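Local coordinates for protein HTH-type transcriptional regulator AscG (Escherichia coli, PDB 3BRQ) that represses transcription of the cryptic asc operon as a LacI-family regulator that binds specific DNA sequences, at residues T19-Y31 / R52-E66. Sequence-based numbering, arbitrary orientation.
Sequences TQTLGLVVTNTLY and RQLLLADGKHSAEEE
Strands 21-27 and 53-60 run side by side in parallel, Thr21 beside Gln53 and Leu24 beside Leu56, the pair that helix 36-49 joins into a beta-alpha-beta unit of the periplasmic-binding-protein-like fold. Backbone bonds alternate in parallel fashion, Leu22 N giving to Gln53 O at 2.7 Å and Leu55 N to Leu22 O at 2.9 Å. One bond, Val26 N to Ala57 O, is weak; the pairing then resumes with Gly59 N, which meets Val26 O at 2.8 Å from above the carbonyl plane, and Asn28 N bonds to Lys60 O. A water lies within hydrogen-bonding distance of both Val26 O and Asp58 OD1, while Asp58 OD1 also takes Lys60 N in an Asx turn.

At the other end Gln20 and Arg52 lie alongside each other. Arg52 bends at chi2 (67°), which turns its guanidinium side-on, and NE and NH2 both grip Gln20 OE1, at 2.9 and 2.8 Å; the oxygen sits in the guanidinium plane, with the amide turned 32° from it. NH2 also forms a salt bridge with Asp271. Replacing Arg52 by an alanine would probably leave Gln20 OE1 without both donors and Asp271 without this partner charge, setting the amide free to turn.

On one face, Leu24 CD2 meets Leu54 CD1 at 3.5 Å. Leu56 CD1 lies against Leu24 CB and Val26 CG2. On the other, the methyl of Thr21 rests on Leu55. Glu66 OE2, on the following helix, accepts from the backbone of Arg86 and Phe87.

Helix 36-49 packs on Leu24, Val26 and Leu54, helix 255-270 on Leu22 and Arg52, and helix 63-75 on Val25 and Ala57; strand 21-27 continues the sheet to strand 80-84, while Leu55 to Ala57 pair antiparallel with a strand of the second subunit.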
loop_
_atom_site.group_PDB
_atom_site.type_symbol
_atom_site.label_atom_id
_atom_site.label_comp_id
_atom_site.label_asym_id
_atom_site.label_seq_id
_atom_site.Cartn_x
_atom_site.Cartn_y
_atom_site.Cartn_z
ATOM N N THR B 19 -27.941 -11.745 9.152
ATOM C CA THR B 19 -26.430 -11.731 9.264
ATOM C C THR B 19 -25.972 -10.490 10.031
ATOM O O THR B 19 -26.656 -9.478 10.021
ATOM C CB THR B 19 -25.716 -11.790 7.869
ATOM O OG1 THR B 19 -24.285 -11.901 8.050
ATOM C CG2 THR B 19 -26.036 -10.532 6.995
ATOM N N GLN B 20 -24.832 -10.584 10.706
ATOM C CA GLN B 20 -24.267 -9.440 11.398
ATOM C C GLN B 20 -23.183 -8.821 10.540
ATOM O O GLN B 20 -22.433 -9.535 9.861
ATOM C CB GLN B 20 -23.648 -9.863 12.713
ATOM C CG GLN B 20 -24.630 -10.029 13.828
ATOM C CD GLN B 20 -23.935 -10.414 15.106
ATOM O OE1 GLN B 20 -22.803 -10.921 15.082
ATOM N NE2 GLN B 20 -24.590 -10.165 16.236
ATOM N N THR B 21 -23.111 -7.496 10.564
ATOM C CA THR B 21 -22.181 -6.798 9.696
ATOM C C THR B 21 -21.236 -5.977 10.566
ATOM O O THR B 21 -21.700 -5.323 11.502
ATOM C CB THR B 21 -22.979 -5.924 8.719
ATOM O OG1 THR B 21 -23.724 -6.779 7.836
ATOM C CG2 THR B 21 -22.077 -5.026 7.899
ATOM N N LEU B 22 -19.931 -6.033 10.273
ATOM C CA LEU B 22 -18.936 -5.182 10.927
ATOM C C LEU B 22 -18.571 -4.009 10.020
ATOM O O LEU B 22 -18.140 -4.177 8.868
ATOM C CB LEU B 22 -17.642 -5.957 11.222
ATOM C CG LEU B 22 -17.314 -6.460 12.612
ATOM C CD1 LEU B 22 -16.272 -7.560 12.547
ATOM C CD2 LEU B 22 -16.781 -5.264 13.473
ATOM N N GLY B 23 -18.734 -2.813 10.549
ATOM C CA GLY B 23 -18.455 -1.597 9.796
ATOM C C GLY B 23 -17.090 -1.031 10.100
ATOM O O GLY B 23 -16.693 -0.887 11.291
ATOM N N LEU B 24 -16.364 -0.653 9.050
ATOM C CA LEU B 24 -15.055 -0.014 9.210
ATOM C C LEU B 24 -15.100 1.392 8.622
ATOM O O LEU B 24 -15.615 1.575 7.512
ATOM C CB LEU B 24 -13.974 -0.805 8.469
ATOM C CG LEU B 24 -13.375 -2.041 9.142
ATOM C CD1 LEU B 24 -14.293 -2.722 10.155
ATOM C CD2 LEU B 24 -12.874 -3.039 8.072
ATOM N N VAL B 25 -14.560 2.383 9.353
ATOM C CA VAL B 25 -14.492 3.773 8.825
ATOM C C VAL B 25 -12.988 4.126 8.822
ATOM O O VAL B 25 -12.345 4.035 9.864
ATOM C CB VAL B 25 -15.235 4.826 9.733
ATOM C CG1 VAL B 25 -14.994 6.259 9.186
ATOM C CG2 VAL B 25 -16.697 4.594 9.697
ATOM N N VAL B 26 -12.435 4.504 7.678
ATOM C CA VAL B 26 -11.010 4.799 7.530
ATOM C C VAL B 26 -10.875 6.031 6.626
ATOM O O VAL B 26 -11.546 6.147 5.598
ATOM C CB VAL B 26 -10.213 3.636 6.949
ATOM C CG1 VAL B 26 -8.743 3.996 6.762
ATOM C CG2 VAL B 26 -10.346 2.393 7.844
ATOM N N THR B 27 -10.084 7.003 7.111
ATOM C CA THR B 27 -9.825 8.256 6.394
ATOM C C THR B 27 -9.057 7.999 5.078
ATOM O O THR B 27 -8.173 7.128 4.996
ATOM C CB THR B 27 -9.097 9.281 7.348
ATOM O OG1 THR B 27 -9.859 9.384 8.577
ATOM C CG2 THR B 27 -9.104 10.674 6.777
ATOM N N ASN B 28 -9.363 8.791 4.061
ATOM C CA ASN B 28 -8.725 8.706 2.752
ATOM C C ASN B 28 -7.385 9.478 2.746
ATOM O O ASN B 28 -7.239 10.539 2.136
ATOM C CB ASN B 28 -9.692 9.252 1.690
ATOM C CG ASN B 28 -9.149 9.124 0.269
ATOM O OD1 ASN B 28 -8.665 8.094 -0.110
ATOM N ND2 ASN B 28 -9.213 10.199 -0.494
ATOM N N THR B 29 -6.411 8.947 3.463
ATOM C CA THR B 29 -5.110 9.588 3.506
ATOM C C THR B 29 -4.152 8.732 2.720
ATOM O O THR B 29 -4.397 7.543 2.507
ATOM C CB THR B 29 -4.618 9.796 4.919
ATOM O OG1 THR B 29 -4.688 8.553 5.622
ATOM C CG2 THR B 29 -5.506 10.866 5.641
ATOM N N LEU B 30 -3.084 9.344 2.242
ATOM C CA LEU B 30 -2.171 8.626 1.357
ATOM C C LEU B 30 -1.348 7.657 2.225
ATOM O O LEU B 30 -1.055 6.532 1.813
ATOM C CB LEU B 30 -1.241 9.614 0.634
ATOM C CG LEU B 30 -0.170 8.954 -0.225
ATOM C CD1 LEU B 30 -0.754 8.225 -1.477
ATOM C CD2 LEU B 30 0.852 9.998 -0.631
ATOM N N TYR B 31 -1.015 8.108 3.433
ATOM C CA TYR B 31 -0.284 7.292 4.393
ATOM C C TYR B 31 -1.192 6.996 5.565
ATOM O O TYR B 31 -2.006 7.841 5.941
ATOM C CB TYR B 31 0.961 8.027 4.923
ATOM C CG TYR B 31 1.703 7.280 6.033
ATOM C CD1 TYR B 31 2.541 6.198 5.746
ATOM C CD2 TYR B 31 1.551 7.656 7.382
ATOM C CE1 TYR B 31 3.220 5.503 6.779
ATOM C CE2 TYR B 31 2.223 6.979 8.393
ATOM C CZ TYR B 31 3.066 5.912 8.101
ATOM O OH TYR B 31 3.728 5.237 9.159
ATOM N N ARG B 52 -19.261 -13.059 9.759
ATOM C CA ARG B 52 -19.751 -11.688 9.611
ATOM C C ARG B 52 -19.492 -11.104 8.221
ATOM O O ARG B 52 -18.481 -11.398 7.603
ATOM C CB ARG B 52 -19.096 -10.753 10.658
ATOM C CG ARG B 52 -19.769 -10.741 12.017
ATOM C CD ARG B 52 -19.633 -12.080 12.753
ATOM N NE ARG B 52 -20.497 -12.153 13.927
ATOM C CZ ARG B 52 -20.364 -13.036 14.919
ATOM N NH1 ARG B 52 -19.390 -13.944 14.899
ATOM N NH2 ARG B 52 -21.197 -12.991 15.962
ATOM N N GLN B 53 -20.380 -10.217 7.780
ATOM C CA GLN B 53 -20.139 -9.386 6.594
ATOM C C GLN B 53 -19.341 -8.170 7.020
ATOM O O GLN B 53 -19.515 -7.631 8.111
ATOM C CB GLN B 53 -21.441 -8.905 5.970
ATOM C CG GLN B 53 -22.315 -10.016 5.389
ATOM C CD GLN B 53 -21.560 -10.845 4.322
ATOM O OE1 GLN B 53 -20.772 -10.294 3.540
ATOM N NE2 GLN B 53 -21.775 -12.166 4.319
ATOM N N LEU B 54 -18.486 -7.732 6.119
ATOM C CA LEU B 54 -17.658 -6.581 6.346
ATOM C C LEU B 54 -18.116 -5.468 5.401
ATOM O O LEU B 54 -18.343 -5.733 4.200
ATOM C CB LEU B 54 -16.220 -6.958 6.010
ATOM C CG LEU B 54 -15.162 -5.901 6.303
ATOM C CD1 LEU B 54 -14.828 -5.980 7.756
ATOM C CD2 LEU B 54 -13.957 -6.189 5.463
ATOM N N LEU B 55 -18.230 -4.254 5.942
ATOM C CA LEU B 55 -18.491 -3.033 5.156
ATOM C C LEU B 55 -17.424 -1.984 5.488
ATOM O O LEU B 55 -17.198 -1.712 6.658
ATOM C CB LEU B 55 -19.868 -2.431 5.500
ATOM C CG LEU B 55 -21.072 -3.043 4.754
ATOM C CD1 LEU B 55 -22.366 -2.291 5.099
ATOM C CD2 LEU B 55 -20.822 -3.060 3.236
ATOM N N LEU B 56 -16.751 -1.418 4.497
ATOM C CA LEU B 56 -15.820 -0.290 4.794
ATOM C C LEU B 56 -16.379 0.977 4.162
ATOM O O LEU B 56 -16.606 1.000 2.975
ATOM C CB LEU B 56 -14.446 -0.567 4.192
ATOM C CG LEU B 56 -13.421 0.544 4.075
ATOM C CD1 LEU B 56 -12.847 0.886 5.435
ATOM C CD2 LEU B 56 -12.286 0.047 3.167
ATOM N N ALA B 57 -16.539 2.032 4.954
ATOM C CA ALA B 57 -16.956 3.310 4.411
ATOM C C ALA B 57 -15.770 4.288 4.388
ATOM O O ALA B 57 -15.001 4.394 5.354
ATOM C CB ALA B 57 -18.172 3.891 5.245
ATOM N N ASP B 58 -15.619 4.987 3.270
ATOM C CA ASP B 58 -14.658 6.060 3.154
ATOM C C ASP B 58 -14.972 7.108 4.273
ATOM O O ASP B 58 -16.018 7.716 4.278
ATOM C CB ASP B 58 -14.842 6.714 1.794
ATOM C CG ASP B 58 -13.810 7.771 1.485
ATOM O OD1 ASP B 58 -12.849 7.909 2.288
ATOM O OD2 ASP B 58 -14.002 8.453 0.428
ATOM N N GLY B 59 -14.054 7.327 5.171
ATOM C CA GLY B 59 -14.229 8.428 6.166
ATOM C C GLY B 59 -13.808 9.771 5.555
ATOM O O GLY B 59 -13.913 10.831 6.211
ATOM N N LYS B 60 -13.313 9.721 4.307
ATOM C CA LYS B 60 -12.978 10.938 3.512
ATOM C C LYS B 60 -11.841 11.704 4.123
ATOM O O LYS B 60 -10.785 11.130 4.348
ATOM C CB LYS B 60 -14.204 11.828 3.242
ATOM C CG LYS B 60 -15.368 11.102 2.655
ATOM C CD LYS B 60 -16.574 11.974 2.401
ATOM C CE LYS B 60 -17.689 11.068 1.800
ATOM N NZ LYS B 60 -18.985 11.812 1.535
ATOM N N HIS B 61 -12.016 12.965 4.512
ATOM C CA HIS B 61 -10.817 13.685 4.847
ATOM C C HIS B 61 -11.001 14.866 5.820
ATOM O O HIS B 61 -10.335 15.891 5.599
ATOM C CB HIS B 61 -10.149 14.233 3.540
ATOM C CG HIS B 61 -8.656 14.310 3.632
ATOM N ND1 HIS B 61 -8.003 15.284 4.364
ATOM C CD2 HIS B 61 -7.683 13.530 3.107
ATOM C CE1 HIS B 61 -6.697 15.100 4.292
ATOM N NE2 HIS B 61 -6.472 14.044 3.533
ATOM N N SER B 62 -11.845 14.698 6.836
ATOM C CA SER B 62 -12.057 15.731 7.873
ATOM C C SER B 62 -12.740 15.093 9.092
ATOM O O SER B 62 -13.284 14.022 8.969
ATOM C CB SER B 62 -12.930 16.830 7.293
ATOM O OG SER B 62 -14.230 16.318 7.034
ATOM N N ALA B 63 -12.760 15.760 10.249
ATOM C CA ALA B 63 -13.486 15.224 11.419
ATOM C C ALA B 63 -14.973 15.022 11.118
ATOM O O ALA B 63 -15.568 13.960 11.448
ATOM C CB ALA B 63 -13.337 16.185 12.658
ATOM N N GLU B 64 -15.595 16.061 10.542
ATOM C CA GLU B 64 -17.004 16.021 10.207
ATOM C C GLU B 64 -17.384 14.852 9.298
ATOM O O GLU B 64 -18.411 14.196 9.516
ATOM C CB GLU B 64 -17.459 17.360 9.575
ATOM C CG GLU B 64 -18.958 17.354 9.088
ATOM C CD GLU B 64 -19.985 17.223 10.205
ATOM O OE1 GLU B 64 -19.706 17.672 11.351
ATOM O OE2 GLU B 64 -21.117 16.738 9.910
ATOM N N GLU B 65 -16.566 14.558 8.307
ATOM C CA GLU B 65 -16.891 13.449 7.415
ATOM C C GLU B 65 -16.631 12.057 8.074
ATOM O O GLU B 65 -17.310 11.080 7.755
ATOM C CB GLU B 65 -16.084 13.574 6.133
ATOM C CG GLU B 65 -16.677 14.557 5.088
ATOM C CD GLU B 65 -15.658 15.088 4.079
ATOM O OE1 GLU B 65 -14.437 15.227 4.351
ATOM O OE2 GLU B 65 -16.098 15.414 2.986
ATOM N N GLU B 66 -15.641 11.974 8.978
ATOM C CA GLU B 66 -15.427 10.746 9.734
ATOM C C GLU B 66 -16.645 10.435 10.572
ATOM O O GLU B 66 -17.110 9.313 10.550
ATOM C CB GLU B 66 -14.158 10.823 10.591
ATOM C CG GLU B 66 -12.846 10.858 9.774
ATOM C CD GLU B 66 -11.633 11.249 10.621
ATOM O OE1 GLU B 66 -11.831 11.790 11.758
ATOM O OE2 GLU B 66 -10.479 11.057 10.164
HETATM O O HOH W 1 -11.061 5.829 2.841
#